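PDB 1U6M: acetyltransferase, GNAT family from Enterococcus faecalis, which probably transfers an acyl group, most likely acetyl from acetyl-coenzyme A as in other GNAT-family enzymes, to an acceptor that has not been identified. Local coordinates for residues Y52-Q57 and Y114-S119; R58-E63 and L134-E139. All coordinates share one frame; numbering follows the deposited sequence.

Interaction 1: Y52-Q57 and Y114-S119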
loop_
_atom_site.group_PDB
_atom_site.type_symbol
_atom_site.label_atom_id
_atom_site.label_comp_id
_atom_site.label_asym_id
_atom_site.label_seq_id
_atom_site.Cartn_x
_atom_site.Cartn_y
_atom_site.Cartn_z
ATOM N N TYR A 52 -5.857 9.777 -2.048
ATOM C CA TYR A 52 -6.179 8.576 -1.258
ATOM C C TYR A 52 -4.960 7.623 -1.129
ATOM O O TYR A 52 -4.163 7.485 -2.079
ATOM C CB TYR A 52 -7.403 7.855 -1.846
ATOM C CG TYR A 52 -7.805 6.644 -1.047
ATOM C CD1 TYR A 52 -8.013 6.752 0.347
ATOM C CD2 TYR A 52 -8.015 5.389 -1.673
ATOM C CE1 TYR A 52 -8.341 5.638 1.114
ATOM C CE2 TYR A 52 -8.365 4.248 -0.890
ATOM C CZ TYR A 52 -8.531 4.411 0.507
ATOM O OH TYR A 52 -8.871 3.335 1.308
ATOM N N ARG A 53 -4.820 7.003 0.048
ATOM C CA ARG A 53 -3.855 5.939 0.308
ATOM C C ARG A 53 -3.661 4.994 -0.903
ATOM O O ARG A 53 -2.532 4.729 -1.340
ATOM C CB ARG A 53 -4.286 5.144 1.519
ATOM C CG ARG A 53 -3.231 4.114 1.952
ATOM C CD ARG A 53 -3.774 3.292 3.142
ATOM N NE ARG A 53 -3.857 4.112 4.365
ATOM C CZ ARG A 53 -2.873 4.191 5.273
ATOM N NH1 ARG A 53 -1.738 3.526 5.120
ATOM N NH2 ARG A 53 -3.006 4.958 6.344
ATOM N N TYR A 54 -4.770 4.525 -1.454
ATOM C CA TYR A 54 -4.767 3.643 -2.587
ATOM C C TYR A 54 -5.312 4.327 -3.795
ATOM O O TYR A 54 -5.939 3.672 -4.606
ATOM C CB TYR A 54 -5.620 2.374 -2.278
ATOM C CG TYR A 54 -5.124 1.649 -1.047
ATOM C CD1 TYR A 54 -3.855 1.055 -1.013
ATOM C CD2 TYR A 54 -5.902 1.542 0.093
ATOM C CE1 TYR A 54 -3.383 0.370 0.153
ATOM C CE2 TYR A 54 -5.407 0.880 1.252
ATOM C CZ TYR A 54 -4.164 0.313 1.247
ATOM O OH TYR A 54 -3.698 -0.343 2.364
ATOM N N GLY A 55 -5.122 5.644 -3.906
ATOM C CA GLY A 55 -5.477 6.366 -5.112
ATOM C C GLY A 55 -4.679 5.792 -6.266
ATOM O O GLY A 55 -3.512 5.451 -6.074
ATOM N N TYR A 56 -5.267 5.685 -7.460
ATOM C CA TYR A 56 -4.489 5.162 -8.610
ATOM C C TYR A 56 -3.168 5.892 -8.838
ATOM O O TYR A 56 -2.190 5.297 -9.188
ATOM C CB TYR A 56 -5.302 5.011 -9.898
ATOM C CG TYR A 56 -5.658 6.322 -10.540
ATOM C CD1 TYR A 56 -4.806 6.923 -11.451
ATOM C CD2 TYR A 56 -6.880 6.929 -10.273
ATOM C CE1 TYR A 56 -5.135 8.125 -12.056
ATOM C CE2 TYR A 56 -7.225 8.151 -10.852
ATOM C CZ TYR A 56 -6.349 8.744 -11.743
ATOM O OH TYR A 56 -6.671 9.970 -12.332
ATOM N N GLN A 57 -3.117 7.176 -8.555
ATOM C CA GLN A 57 -1.912 7.935 -8.772
ATOM C C GLN A 57 -0.744 7.549 -7.864
ATOM O O GLN A 57 0.394 7.956 -8.099
ATOM C CB GLN A 57 -2.244 9.398 -8.675
ATOM C CG GLN A 57 -2.998 9.805 -9.901
ATOM C CD GLN A 57 -3.545 11.214 -9.824
ATOM O OE1 GLN A 57 -4.656 11.472 -10.339
ATOM N NE2 GLN A 57 -2.774 12.155 -9.203
ATOM N N TYR A 114 7.596 6.462 1.221
ATOM C CA TYR A 114 7.262 5.318 2.032
ATOM C C TYR A 114 6.464 4.232 1.255
ATOM O O TYR A 114 5.425 4.536 0.629
ATOM C CB TYR A 114 6.459 5.751 3.243
ATOM C CG TYR A 114 6.041 4.575 4.111
ATOM C CD1 TYR A 114 4.688 4.194 4.214
ATOM C CD2 TYR A 114 6.979 3.828 4.813
ATOM C CE1 TYR A 114 4.302 3.116 5.027
ATOM C CE2 TYR A 114 6.574 2.720 5.625
ATOM C CZ TYR A 114 5.253 2.392 5.706
ATOM O OH TYR A 114 4.864 1.309 6.476
ATOM N N LEU A 115 6.962 2.988 1.299
ATOM C CA LEU A 115 6.279 1.853 0.691
ATOM C C LEU A 115 5.249 1.328 1.665
ATOM O O LEU A 115 5.581 0.706 2.647
ATOM C CB LEU A 115 7.249 0.743 0.265
ATOM C CG LEU A 115 6.654 -0.634 -0.157
ATOM C CD1 LEU A 115 5.760 -0.477 -1.323
ATOM C CD2 LEU A 115 7.782 -1.736 -0.424
ATOM N N ASP A 116 3.982 1.578 1.353
ATOM C CA ASP A 116 2.847 1.144 2.149
ATOM C C ASP A 116 2.568 -0.362 1.957
ATOM O O ASP A 116 2.460 -1.108 2.904
ATOM C CB ASP A 116 1.631 1.955 1.688
ATOM C CG ASP A 116 0.422 1.732 2.559
ATOM O OD1 ASP A 116 -0.072 2.700 3.165
ATOM O OD2 ASP A 116 -0.039 0.594 2.674
ATOM N N THR A 117 2.432 -0.800 0.694
ATOM C CA THR A 117 2.154 -2.170 0.454
ATOM C C THR A 117 2.577 -2.692 -0.910
ATOM O O THR A 117 2.494 -1.995 -1.913
ATOM C CB THR A 117 0.670 -2.550 0.788
ATOM O OG1 THR A 117 0.646 -3.989 0.846
ATOM C CG2 THR A 117 -0.280 -2.252 -0.307
ATOM N N ILE A 118 3.037 -3.941 -0.940
ATOM C CA ILE A 118 3.136 -4.688 -2.213
ATOM C C ILE A 118 2.179 -5.861 -2.092
ATOM O O ILE A 118 2.289 -6.651 -1.157
ATOM C CB ILE A 118 4.602 -5.181 -2.533
ATOM C CG1 ILE A 118 5.487 -3.987 -2.957
ATOM C CG2 ILE A 118 4.551 -6.289 -3.592
ATOM C CD1 ILE A 118 6.931 -4.233 -2.859
ATOM N N SER A 119 1.209 -5.935 -2.989
ATOM C CA SER A 119 0.160 -6.940 -2.946
ATOM C C SER A 119 0.103 -7.689 -4.235
ATOM O O SER A 119 -0.028 -7.078 -5.265
ATOM C CB SER A 119 -1.212 -6.310 -2.799
ATOM O OG SER A 119 -1.327 -5.952 -1.454
HETATM O O HOH W 1 -1.284 -1.511 4.315
#
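R53 and D116 form the charged part of this contact, a salt bridge that carries one hydrogen bond. NH1 of R53 donates to OD1 of D116 over 2.7 Å, using the syn lone pair of that oxygen. The bond is bent, 131° at the hydrogen, and the oxygen lies 22° out of the guanidinium plane. The guanidinium and carboxylate planes stand steeply to one another, 73° apart, consistent with a link through one nitrogen-oxygen pair, not a two-pronged grip. R53 suits this loop position because its chain is long: extended as far as CD and then bent at chi3, it turns its end to the strand while NE reaches a second carboxylate, D84. OD1 also binds the hydroxyl of Y75, so two partners grip this oxygen.

One ordered water provides the second, looser link. It donates to OD2 of D116 at 2.9 Å and makes a weak bond of 3.3 Å with OH of Y54; the direct separation of OH and OD2 is 3.8 Å.

The backbone explains why two neighbouring strand residues can take part. D116 and T117 both face V73 on strand 67-76, forming a classic beta bulge, a feature also known from the central strand of other GNAT enzymes. Across from it, Y52 to G55 make a type I turn, closed by G55 N bonding to Y52 O at 2.8 Å, which presents R53 and Y54 side by side.

Within the turn, CG of R53 covers one face of the Y54 ring, 3.9 Å above its plane and over its centre. The apolar meeting across the contact is at the ring's edge, where CE1 of Y54 lies 4.1 Å from CG2 of T117. I15 and V19 of helix 12-25 also pack against the tyrosine side chain.

Interaction 2: R58-E63 and L134-E139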
loop_
_atom_site.group_PDB
_atom_site.type_symbol
_atom_site.label_atom_id
_atom_site.label_comp_id
_atom_site.label_asym_id
_atom_site.label_seq_id
_atom_site.Cartn_x
_atom_site.Cartn_y
_atom_site.Cartn_z
ATOM N N ARG A 58 -1.039 6.786 -6.819
ATOM C CA ARG A 58 -0.040 6.371 -5.846
ATOM C C ARG A 58 0.436 4.961 -6.140
ATOM O O ARG A 58 1.306 4.430 -5.421
ATOM C CB ARG A 58 -0.668 6.414 -4.433
ATOM C CG ARG A 58 -1.075 7.784 -3.998
ATOM C CD ARG A 58 -1.050 7.850 -2.471
ATOM N NE ARG A 58 -1.610 9.093 -1.900
ATOM C CZ ARG A 58 -0.943 10.257 -1.791
ATOM N NH1 ARG A 58 0.296 10.372 -2.259
ATOM N NH2 ARG A 58 -1.504 11.307 -1.192
ATOM N N ILE A 59 -0.127 4.358 -7.178
ATOM C CA ILE A 59 0.020 2.937 -7.423
ATOM C C ILE A 59 0.766 2.530 -8.743
ATOM O O ILE A 59 0.499 3.038 -9.870
ATOM C CB ILE A 59 -1.362 2.211 -7.369
ATOM C CG1 ILE A 59 -2.010 2.442 -5.989
ATOM C CG2 ILE A 59 -1.190 0.734 -7.621
ATOM C CD1 ILE A 59 -3.348 1.753 -5.767
ATOM N N LEU A 60 1.645 1.548 -8.577
ATOM C CA LEU A 60 2.276 0.882 -9.711
ATOM C C LEU A 60 1.651 -0.483 -9.904
ATOM O O LEU A 60 1.477 -1.228 -8.932
ATOM C CB LEU A 60 3.789 0.747 -9.473
ATOM C CG LEU A 60 4.795 0.702 -10.612
ATOM C CD1 LEU A 60 4.723 1.917 -11.552
ATOM C CD2 LEU A 60 6.094 0.629 -9.947
ATOM N N VAL A 61 1.330 -0.823 -11.153
ATOM C CA VAL A 61 0.630 -2.087 -11.450
ATOM C C VAL A 61 1.603 -3.054 -12.108
ATOM O O VAL A 61 2.416 -2.654 -12.956
ATOM C CB VAL A 61 -0.648 -1.786 -12.390
ATOM C CG1 VAL A 61 -1.135 -2.996 -13.111
ATOM C CG2 VAL A 61 -1.791 -1.215 -11.571
ATOM N N TYR A 62 1.553 -4.329 -11.727
ATOM C CA TYR A 62 2.165 -5.381 -12.548
ATOM C C TYR A 62 1.121 -6.152 -13.352
ATOM O O TYR A 62 0.314 -6.861 -12.786
ATOM C CB TYR A 62 2.947 -6.356 -11.698
ATOM C CG TYR A 62 3.813 -7.279 -12.522
ATOM C CD1 TYR A 62 3.294 -8.456 -13.087
ATOM C CD2 TYR A 62 5.138 -6.963 -12.766
ATOM C CE1 TYR A 62 4.079 -9.311 -13.834
ATOM C CE2 TYR A 62 5.925 -7.785 -13.534
ATOM C CZ TYR A 62 5.393 -8.956 -14.036
ATOM O OH TYR A 62 6.224 -9.752 -14.764
ATOM N N GLU A 63 1.165 -6.048 -14.663
ATOM C CA GLU A 63 0.159 -6.685 -15.527
ATOM C C GLU A 63 0.651 -8.029 -16.087
ATOM O O GLU A 63 1.701 -8.107 -16.715
ATOM C CB GLU A 63 -0.202 -5.729 -16.660
ATOM C CG GLU A 63 -1.599 -5.752 -17.108
ATOM C CD GLU A 63 -1.834 -4.765 -18.210
ATOM O OE1 GLU A 63 -2.132 -3.584 -17.907
ATOM O OE2 GLU A 63 -1.729 -5.180 -19.381
ATOM N N LEU A 134 9.042 -4.305 -6.451
ATOM C CA LEU A 134 9.985 -3.704 -5.546
ATOM C C LEU A 134 11.233 -3.169 -6.312
ATOM O O LEU A 134 11.709 -2.050 -6.022
ATOM C CB LEU A 134 10.316 -4.758 -4.506
ATOM C CG LEU A 134 11.311 -4.560 -3.403
ATOM C CD1 LEU A 134 10.997 -3.325 -2.542
ATOM C CD2 LEU A 134 11.301 -5.847 -2.578
ATOM N N ASP A 135 11.721 -3.921 -7.312
ATOM C CA ASP A 135 12.812 -3.430 -8.171
ATOM C C ASP A 135 12.505 -2.102 -8.900
ATOM O O ASP A 135 13.427 -1.398 -9.305
ATOM C CB ASP A 135 13.206 -4.478 -9.255
ATOM C CG ASP A 135 13.942 -5.680 -8.681
ATOM O OD1 ASP A 135 14.396 -5.655 -7.510
ATOM O OD2 ASP A 135 14.068 -6.688 -9.416
ATOM N N ALA A 136 11.229 -1.826 -9.144
ATOM C CA ALA A 136 10.763 -0.695 -9.958
ATOM C C ALA A 136 10.584 0.533 -9.121
ATOM O O ALA A 136 10.332 1.599 -9.639
ATOM C CB ALA A 136 9.388 -1.029 -10.602
ATOM N N LEU A 137 10.682 0.377 -7.815
ATOM C CA LEU A 137 10.319 1.452 -6.905
ATOM C C LEU A 137 11.334 2.598 -6.729
ATOM O O LEU A 137 10.902 3.695 -6.423
ATOM C CB LEU A 137 9.915 0.873 -5.540
ATOM C CG LEU A 137 8.483 0.259 -5.487
ATOM C CD1 LEU A 137 8.172 -0.240 -4.117
ATOM C CD2 LEU A 137 7.360 1.237 -6.042
ATOM N N PRO A 138 12.673 2.362 -6.855
ATOM C CA PRO A 138 13.630 3.488 -6.767
ATOM C C PRO A 138 13.348 4.632 -7.722
ATOM O O PRO A 138 13.440 5.772 -7.345
ATOM C CB PRO A 138 14.982 2.827 -7.127
ATOM C CG PRO A 138 14.805 1.444 -6.560
ATOM C CD PRO A 138 13.400 1.096 -7.038
ATOM N N GLU A 139 13.016 4.331 -8.947
ATOM C CA GLU A 139 12.639 5.369 -9.911
ATOM C C GLU A 139 11.386 6.187 -9.496
ATOM O O GLU A 139 11.302 7.420 -9.737
ATOM C CB GLU A 139 12.468 4.707 -11.271
ATOM C CG GLU A 139 13.701 3.720 -11.652
ATOM C CD GLU A 139 13.562 2.176 -11.221
ATOM O OE1 GLU A 139 13.809 1.790 -10.033
ATOM O OE2 GLU A 139 13.285 1.321 -12.105
#
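L60 carries most of this contact, reaching from strand 59-64 to the helical segment with a single methyl group. Its CD2 lies 3.7 Å from CB of A136 and 4.1 Å from CD2 of L137, a purely apolar meeting of methyl groups. With CG roughly opposite the backbone N about the first bond (chi1 -152°), the leucine carries its branched end out from the strand, and CD2 is the branch that arrives.

A136 contributes only its CB, which points at the strand. A short side chain fits here, since L60 CD2 meets its methyl directly. Within 134-139, L137 N bonds to L134 O at 3.2 Å.

L137 joins through the tip of a longer chain. Its first bond is not aimed at strand 59-64; with chi2 at -178° CD1 runs on away from CA, and CD2, the other branch, meets L60. The two side chains run antiparallel alongside each other. L137 also packs on W113 and L115 of strand 112-120, its CD1 being the branch that reaches L115, so one buried leucine spans more than one strand of the sheet. I4 of strand 3-6 flanks L60 as well.

The arrangement is that of a helix packed on one face of a mixed sheet, here the helical connection that follows the central strand in the GNAT fold.

In the fold
From the N terminus, the chain lays down strand 3-6, passes helices 12-25 and 36-47 and enters the 52-57 loop, which runs directly into strand 59-64. Interaction 1 closes a loop of 56 intervening residues when strand 112-120 returns to meet 52-57. Interaction 2 closes a longer one, of 70 residues, when 134-139 comes back to 58-63. Because the segments alternate along the chain, the two loops cross. Their centres lie about 10 Å apart, and they touch directly: L115 CD1 is 3.7 Å from L137 CD1. Together they tie the loop before strand 59-64, that strand, central strand 112-120 and the helical segment after it around one sheet.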